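Local structure of novel Thermotoga maritima enzyme TM1112 (1O5U) at residues Thr49-Val60 against Val90-Phe101. The protein is of unknown function but adopts a cupin fold and is probably an enzyme. Residues are numbered along the deposited sequence; the frame is centred on the assembly and turned at random. Where two conformers were deposited one is given.
Sequences TNETCYILEGKV and VLEPVRKHYNLF
Arg95 O is gripped by two successive backbone amides of 49-60, Leu56 N at 2.8 Å and Glu57 N at 3.2 Å, the latter in the carbonyl plane on a lone pair: a classic beta bulge. A second classic bulge has the segments' roles exchanged: Leu91 N (2.8 Å) and Glu92 N donate to Lys59 O. Between the bulges Gly58 has phi 112° and psi -175°, angles at which a side chain would be jammed against the preceding carbonyl. Both segments bend at the bulges and pass between the two antiparallel sheets of the cupin barrel, 51-55 and 93-100 pairing as neighbouring interior strands of one. Cys53, Ile55 and Lys96 line one face of that sheet, and Lys96 NZ is covalently linked to an unidentified ligand, consistent with a pocket there. His97 lies on the opposite face, where Leu56 CD1 approaches its ring obliquely, 3.5 Å from His97 CD2, while His97 ND1 bonds to Trp33 O. C-terminal Phe101 has CG between backbone N and carbonyl carbon (chi1 72°), turning the ring toward 49-60 so that Asn50 CB rests over its centre in a CH-pi contact, 3.5 Å from the centroid. A water bridges Asn50 N and Phe101 OXT.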
ATOM      1  N   THR A  49      11.603  -5.711  -2.412  1.00 40.48           N
ATOM      2  CA  THR A  49      11.634  -4.806  -3.554  1.00 40.61           C
ATOM      3  C   THR A  49      10.901  -3.496  -3.230  1.00 39.88           C
ATOM      4  O   THR A  49      10.237  -3.359  -2.199  1.00 39.00           O
ATOM      5  CB  THR A  49      10.935  -5.472  -4.773  1.00 40.04           C
ATOM      6  OG1 THR A  49       9.533  -5.573  -4.515  1.00 39.72           O
ATOM      7  CG2 THR A  49      11.419  -6.955  -4.989  1.00 42.07           C
ATOM      8  N   ASN A  50      11.033  -2.528  -4.125  1.00 39.86           N
ATOM      9  CA  ASN A  50      10.111  -1.399  -4.153  1.00 39.79           C
ATOM     10  C   ASN A  50       8.738  -1.945  -4.498  1.00 39.28           C
ATOM     11  O   ASN A  50       8.611  -2.966  -5.144  1.00 38.68           O
ATOM     12  CB  ASN A  50      10.525  -0.357  -5.203  1.00 39.97           C
ATOM     13  CG  ASN A  50      11.834   0.318  -4.899  1.00 40.11           C
ATOM     14  OD1 ASN A  50      12.074   0.809  -3.793  1.00 38.43           O
ATOM     15  ND2 ASN A  50      12.699   0.399  -5.917  1.00 41.50           N
ATOM     16  N   GLU A  51       7.692  -1.285  -4.019  1.00 40.04           N
ATOM     17  CA  GLU A  51       6.333  -1.702  -4.286  1.00 40.03           C
ATOM     18  C   GLU A  51       5.352  -0.513  -4.324  1.00 38.71           C
ATOM     19  O   GLU A  51       5.399   0.378  -3.468  1.00 38.39           O
ATOM     20  CB  GLU A  51       5.880  -2.700  -3.205  1.00 41.13           C
ATOM     21  CG  GLU A  51       4.519  -3.257  -3.527  1.00 41.83           C
ATOM     22  CD  GLU A  51       4.260  -4.566  -2.820  1.00 45.87           C
ATOM     23  OE1 GLU A  51       4.871  -4.751  -1.755  1.00 51.86           O
ATOM     24  OE2 GLU A  51       3.499  -5.412  -3.375  1.00 51.77           O
ATOM     25  N   THR A  52       4.533  -0.472  -5.365  1.00 37.40           N
ATOM     26  CA  THR A  52       3.458   0.503  -5.489  1.00 37.97           C
ATOM     27  C   THR A  52       2.150  -0.222  -5.415  1.00 37.97           C
ATOM     28  O   THR A  52       2.012  -1.246  -6.084  1.00 38.41           O
ATOM     29  CB  THR A  52       3.581   1.241  -6.838  1.00 38.74           C
ATOM     30  OG1 THR A  52       4.851   1.915  -6.862  1.00 40.55           O
ATOM     31  CG2 THR A  52       2.526   2.350  -6.972  1.00 39.09           C
ATOM     32  N   CYS A  53       1.216   0.293  -4.603  1.00 37.28           N
ATOM     33  CA  CYS A  53      -0.093  -0.327  -4.310  1.00 38.35           C
ATOM     34  C   CYS A  53      -1.135   0.746  -4.602  1.00 38.22           C
ATOM     35  O   CYS A  53      -0.948   1.901  -4.210  1.00 38.92           O
ATOM     36  CB  CYS A  53      -0.163  -0.719  -2.786  1.00 37.71           C
ATOM     37  SG  CYS A  53       1.103  -2.038  -2.530  1.00 44.08           S
ATOM     38  N   TYR A  54      -2.191   0.370  -5.302  1.00 38.09           N
ATOM     39  CA  TYR A  54      -3.398   1.183  -5.409  1.00 37.76           C
ATOM     40  C   TYR A  54      -4.530   0.522  -4.591  1.00 38.38           C
ATOM     41  O   TYR A  54      -4.906  -0.606  -4.843  1.00 37.27           O
ATOM     42  CB  TYR A  54      -3.825   1.383  -6.865  1.00 38.35           C
ATOM     43  CG  TYR A  54      -5.040   2.267  -6.988  1.00 38.59           C
ATOM     44  CD1 TYR A  54      -6.281   1.747  -7.376  1.00 40.21           C
ATOM     45  CD2 TYR A  54      -4.988   3.608  -6.577  1.00 38.23           C
ATOM     46  CE1 TYR A  54      -7.380   2.541  -7.450  1.00 40.79           C
ATOM     47  CE2 TYR A  54      -6.122   4.391  -6.601  1.00 39.75           C
ATOM     48  CZ  TYR A  54      -7.290   3.871  -7.061  1.00 39.37           C
ATOM     49  OH  TYR A  54      -8.405   4.687  -7.119  1.00 41.19           O
ATOM     50  N   ILE A  55      -5.051   1.239  -3.620  1.00 37.50           N
ATOM     51  CA  ILE A  55      -6.060   0.690  -2.692  1.00 38.09           C
ATOM     52  C   ILE A  55      -7.487   0.810  -3.247  1.00 39.18           C
ATOM     53  O   ILE A  55      -8.042   1.927  -3.454  1.00 37.37           O
ATOM     54  CB  ILE A  55      -5.964   1.352  -1.280  1.00 38.10           C
ATOM     55  CG1 ILE A  55      -4.548   1.437  -0.755  1.00 37.32           C
ATOM     56  CG2 ILE A  55      -6.860   0.667  -0.263  1.00 38.51           C
ATOM     57  CD1 ILE A  55      -3.796   0.146  -0.722  1.00 38.09           C
ATOM     58  N   LEU A  56      -8.090  -0.363  -3.487  1.00 38.21           N
ATOM     59  CA  LEU A  56      -9.454  -0.436  -3.957  1.00 38.82           C
ATOM     60  C   LEU A  56     -10.457  -0.343  -2.814  1.00 38.45           C
ATOM     61  O   LEU A  56     -11.520   0.241  -2.955  1.00 38.65           O
ATOM     62  CB  LEU A  56      -9.676  -1.753  -4.748  1.00 38.96           C
ATOM     63  CG  LEU A  56      -8.870  -1.895  -6.048  1.00 40.57           C
ATOM     64  CD1 LEU A  56      -9.087  -3.244  -6.684  1.00 44.03           C
ATOM     65  CD2 LEU A  56      -9.280  -0.799  -7.022  1.00 44.47           C
ATOM     66  N   GLU A  57     -10.126  -0.970  -1.687  1.00 37.14           N
ATOM     67  CA  GLU A  57     -10.953  -0.981  -0.504  1.00 37.94           C
ATOM     68  C   GLU A  57     -10.071  -1.124   0.713  1.00 37.02           C
ATOM     69  O   GLU A  57      -9.017  -1.730   0.643  1.00 36.37           O
ATOM     70  CB  GLU A  57     -11.916  -2.173  -0.501  1.00 39.28           C
ATOM     71  CG  GLU A  57     -12.870  -2.264  -1.675  1.00 42.07           C
ATOM     72  CD  GLU A  57     -13.929  -1.144  -1.696  1.00 47.88           C
ATOM     73  OE1 GLU A  57     -14.198  -0.480  -0.669  1.00 50.70           O
ATOM     74  OE2 GLU A  57     -14.507  -0.930  -2.788  1.00 51.35           O
ATOM     75  N   GLY A  58     -10.538  -0.586   1.833  1.00 37.51           N
ATOM     76  CA  GLY A  58      -9.910  -0.873   3.111  1.00 38.08           C
ATOM     77  C   GLY A  58      -9.213   0.283   3.767  1.00 36.90           C
ATOM     78  O   GLY A  58      -9.310   1.424   3.301  1.00 37.53           O
ATOM     79  N   LYS A  59      -8.577  -0.024   4.869  1.00 37.43           N
ATOM     80  CA  LYS A  59      -7.925   0.992   5.722  1.00 36.91           C
ATOM     81  C   LYS A  59      -6.882   0.260   6.517  1.00 37.97           C
ATOM     82  O   LYS A  59      -7.183  -0.752   7.181  1.00 36.37           O
ATOM     83  CB  LYS A  59      -8.892   1.659   6.669  1.00 38.39           C
ATOM     84  CG  LYS A  59      -8.217   2.721   7.586  1.00 37.86           C
ATOM     85  CD  LYS A  59      -9.163   3.364   8.517  1.00 38.80           C
ATOM     86  CE  LYS A  59      -8.493   4.487   9.238  1.00 41.86           C
ATOM     87  NZ  LYS A  59      -9.459   5.184  10.226  1.00 40.80           N
ATOM     88  N   VAL A  60      -5.659   0.786   6.495  1.00 37.55           N
ATOM     89  CA  VAL A  60      -4.528   0.188   7.166  1.00 38.20           C
ATOM     90  C   VAL A  60      -3.727   1.261   7.863  1.00 38.46           C
ATOM     91  O   VAL A  60      -3.561   2.338   7.296  1.00 39.15           O
ATOM     92  CB  VAL A  60      -3.580  -0.498   6.169  1.00 39.81           C
ATOM     93  CG1 VAL A  60      -2.493  -1.272   6.889  1.00 41.61           C
ATOM     94  CG2 VAL A  60      -4.359  -1.434   5.266  1.00 40.57           C
ATOM     95  N   VAL A  90      -4.367  -3.896   9.704  1.00 36.65           N
ATOM     96  CA  VAL A  90      -5.457  -3.799   8.755  1.00 36.49           C
ATOM     97  C   VAL A  90      -6.743  -3.574   9.581  1.00 36.03           C
ATOM     98  O   VAL A  90      -7.175  -4.428  10.335  1.00 37.66           O
ATOM     99  CB  VAL A  90      -5.607  -5.069   7.925  1.00 35.83           C
ATOM    100  CG1 VAL A  90      -6.875  -4.975   7.062  1.00 37.28           C
ATOM    101  CG2 VAL A  90      -4.354  -5.377   7.063  1.00 38.00           C
ATOM    102  N   LEU A  91      -7.311  -2.383   9.491  1.00 35.94           N
ATOM    103  CA  LEU A  91      -8.466  -2.014  10.298  1.00 36.71           C
ATOM    104  C   LEU A  91      -9.781  -2.310   9.579  1.00 36.71           C
ATOM    105  O   LEU A  91     -10.792  -2.659  10.222  1.00 37.68           O
ATOM    106  CB  LEU A  91      -8.394  -0.516  10.598  1.00 36.64           C
ATOM    107  CG  LEU A  91      -7.206  -0.058  11.447  1.00 38.82           C
ATOM    108  CD1 LEU A  91      -7.188   1.443  11.493  1.00 42.90           C
ATOM    109  CD2 LEU A  91      -7.233  -0.642  12.839  1.00 39.60           C
ATOM    110  N   GLU A  92      -9.777  -2.102   8.269  1.00 37.15           N
ATOM    111  CA  GLU A  92     -10.886  -2.523   7.399  1.00 37.87           C
ATOM    112  C   GLU A  92     -10.319  -3.400   6.316  1.00 37.43           C
ATOM    113  O   GLU A  92      -9.291  -3.054   5.722  1.00 36.59           O
ATOM    114  CB  GLU A  92     -11.580  -1.302   6.814  1.00 38.58           C
ATOM    115  CG  GLU A  92     -12.158  -0.392   7.895  1.00 41.24           C
ATOM    116  CD  GLU A  92     -12.656   0.919   7.347  1.00 42.52           C
ATOM    117  OE1 GLU A  92     -12.717   1.085   6.110  1.00 48.78           O
ATOM    118  OE2 GLU A  92     -12.966   1.787   8.192  1.00 46.60           O
ATOM    119  N   PRO A  93     -10.968  -4.522   5.990  1.00 37.74           N
ATOM    120  CA  PRO A  93     -10.411  -5.447   4.993  1.00 37.72           C
ATOM    121  C   PRO A  93      -9.928  -4.765   3.731  1.00 38.03           C
ATOM    122  O   PRO A  93     -10.658  -3.959   3.118  1.00 37.70           O
ATOM    123  CB  PRO A  93     -11.581  -6.391   4.704  1.00 38.99           C
ATOM    124  CG  PRO A  93     -12.363  -6.343   5.911  1.00 38.41           C
ATOM    125  CD  PRO A  93     -12.240  -5.017   6.543  1.00 38.01           C
ATOM    126  N   VAL A  94      -8.720  -5.129   3.315  1.00 37.40           N
ATOM    127  CA  VAL A  94      -8.007  -4.423   2.230  1.00 37.55           C
ATOM    128  C   VAL A  94      -8.082  -5.203   0.959  1.00 38.31           C
ATOM    129  O   VAL A  94      -8.034  -6.432   0.999  1.00 37.95           O
ATOM    130  CB  VAL A  94      -6.598  -3.916   2.612  0.65 39.44           C
ATOM    131  CG1 VAL A  94      -6.708  -2.997   3.752  0.65 42.21           C
ATOM    132  CG2 VAL A  94      -5.647  -4.990   2.953  0.65 40.89           C
ATOM    133  N   ARG A  95      -8.276  -4.490  -0.158  1.00 37.56           N
ATOM    134  CA  ARG A  95      -8.120  -5.013  -1.525  1.00 37.87           C
ATOM    135  C   ARG A  95      -7.290  -4.016  -2.291  1.00 37.67           C
ATOM    136  O   ARG A  95      -7.565  -2.824  -2.279  1.00 37.05           O
ATOM    137  CB  ARG A  95      -9.446  -5.237  -2.231  1.00 37.22           C
ATOM    138  CG  ARG A  95      -9.315  -5.759  -3.604  1.00 38.81           C
ATOM    139  CD  ARG A  95     -10.641  -6.124  -4.260  1.00 40.76           C
ATOM    140  NE  ARG A  95     -11.381  -7.077  -3.462  1.00 40.02           N
ATOM    141  CZ  ARG A  95     -12.667  -7.024  -3.204  1.00 43.91           C
ATOM    142  NH1 ARG A  95     -13.195  -7.949  -2.430  1.00 42.34           N
ATOM    143  NH2 ARG A  95     -13.438  -6.067  -3.698  1.00 45.64           N
ATOM    144  N   LYS A  96      -6.234  -4.481  -2.943  1.00 37.43           N
ATOM    145  CA  LYS A  96      -5.356  -3.564  -3.668  1.00 37.11           C
ATOM    146  C   LYS A  96      -4.787  -4.196  -4.906  1.00 37.30           C
ATOM    147  O   LYS A  96      -4.673  -5.452  -5.001  1.00 36.20           O
ATOM    148  CB  LYS A  96      -4.218  -3.100  -2.754  1.00 38.76           C
ATOM    149  CG  LYS A  96      -3.266  -4.142  -2.387  1.00 40.56           C
ATOM    150  CD  LYS A  96      -2.299  -3.702  -1.288  1.00 39.35           C
ATOM    151  CE  LYS A  96      -0.994  -4.477  -1.424  1.00 42.96           C
ATOM    152  NZ  LYS A  96       0.088  -3.771  -0.650  1.00 44.78           N
ATOM    153  N   HIS A  97      -4.457  -3.336  -5.869  1.00 36.17           N
ATOM    154  CA  HIS A  97      -3.570  -3.687  -7.003  1.00 36.58           C
ATOM    155  C   HIS A  97      -2.128  -3.370  -6.576  1.00 37.29           C
ATOM    156  O   HIS A  97      -1.903  -2.348  -5.895  1.00 37.57           O
ATOM    157  CB  HIS A  97      -3.943  -2.862  -8.255  1.00 36.53           C
ATOM    158  CG  HIS A  97      -5.165  -3.351  -8.973  1.00 36.63           C
ATOM    159  ND1 HIS A  97      -5.134  -4.429  -9.832  1.00 37.12           N
ATOM    160  CD2 HIS A  97      -6.442  -2.889  -8.991  1.00 38.60           C
ATOM    161  CE1 HIS A  97      -6.350  -4.652 -10.310  1.00 39.87           C
ATOM    162  NE2 HIS A  97      -7.167  -3.721  -9.825  1.00 41.42           N
ATOM    163  N   TYR A  98      -1.154  -4.210  -6.960  1.00 37.25           N
ATOM    164  CA  TYR A  98       0.235  -3.997  -6.535  1.00 37.69           C
ATOM    165  C   TYR A  98       1.217  -4.311  -7.636  1.00 37.89           C
ATOM    166  O   TYR A  98       0.970  -5.167  -8.477  1.00 36.22           O
ATOM    167  CB  TYR A  98       0.575  -4.757  -5.235  1.00 39.91           C
ATOM    168  CG  TYR A  98       0.692  -6.231  -5.436  1.00 40.42           C
ATOM    169  CD1 TYR A  98       1.907  -6.824  -5.782  1.00 42.14           C
ATOM    170  CD2 TYR A  98      -0.421  -7.040  -5.363  1.00 40.56           C
ATOM    171  CE1 TYR A  98       1.987  -8.215  -6.010  1.00 43.06           C
ATOM    172  CE2 TYR A  98      -0.342  -8.396  -5.571  1.00 40.14           C
ATOM    173  CZ  TYR A  98       0.836  -8.988  -5.896  1.00 42.28           C
ATOM    174  OH  TYR A  98       0.852 -10.371  -6.127  1.00 43.27           O
ATOM    175  N   ASN A  99       2.323  -3.567  -7.648  1.00 38.62           N
ATOM    176  CA  ASN A  99       3.371  -3.690  -8.679  1.00 38.74           C
ATOM    177  C   ASN A  99       4.694  -3.672  -7.959  1.00 39.58           C
ATOM    178  O   ASN A  99       4.981  -2.736  -7.255  1.00 37.75           O
ATOM    179  CB  ASN A  99       3.300  -2.524  -9.689  1.00 39.56           C
ATOM    180  CG  ASN A  99       4.241  -2.687 -10.859  1.00 39.25           C
ATOM    181  OD1 ASN A  99       4.218  -3.723 -11.568  1.00 41.80           O
ATOM    182  ND2 ASN A  99       5.086  -1.666 -11.096  1.00 39.25           N
ATOM    183  N   LEU A 100       5.454  -4.755  -8.084  1.00 40.23           N
ATOM    184  CA  LEU A 100       6.809  -4.841  -7.526  1.00 41.28           C
ATOM    185  C   LEU A 100       7.757  -4.288  -8.555  1.00 42.26           C
ATOM    186  O   LEU A 100       7.573  -4.540  -9.735  1.00 43.43           O
ATOM    187  CB  LEU A 100       7.157  -6.299  -7.222  1.00 41.81           C
ATOM    188  CG  LEU A 100       6.173  -7.049  -6.333  1.00 43.77           C
ATOM    189  CD1 LEU A 100       6.679  -8.457  -6.110  1.00 48.65           C
ATOM    190  CD2 LEU A 100       6.008  -6.324  -5.030  1.00 44.53           C
ATOM    191  N   PHE A 101       8.761  -3.524  -8.136  1.00 42.51           N
ATOM    192  CA  PHE A 101       9.694  -2.967  -9.098  1.00 42.35           C
ATOM    193  C   PHE A 101      11.049  -2.668  -8.467  1.00 43.60           C
ATOM    194  O   PHE A 101      12.020  -2.338  -9.166  1.00 44.02           O
ATOM    195  CB  PHE A 101       9.076  -1.731  -9.783  1.00 41.61           C
ATOM    196  CG  PHE A 101       8.970  -0.504  -8.890  1.00 40.59           C
ATOM    197  CD1 PHE A 101       9.964   0.463  -8.902  1.00 41.39           C
ATOM    198  CD2 PHE A 101       7.865  -0.312  -8.062  1.00 39.73           C
ATOM    199  CE1 PHE A 101       9.879   1.590  -8.113  1.00 41.98           C
ATOM    200  CE2 PHE A 101       7.778   0.820  -7.268  1.00 39.32           C
ATOM    201  CZ  PHE A 101       8.775   1.769  -7.286  1.00 40.56           C
ATOM    202  OXT PHE A 101      11.219  -2.807  -7.261  1.00 44.26           O
TER
HETATM  203  O   HOH W   1      13.401  -2.877  -5.785  1.00 42.39           O
HETATM  204  O   HOH W   2       5.138   1.072 -10.174  1.00 43.11           O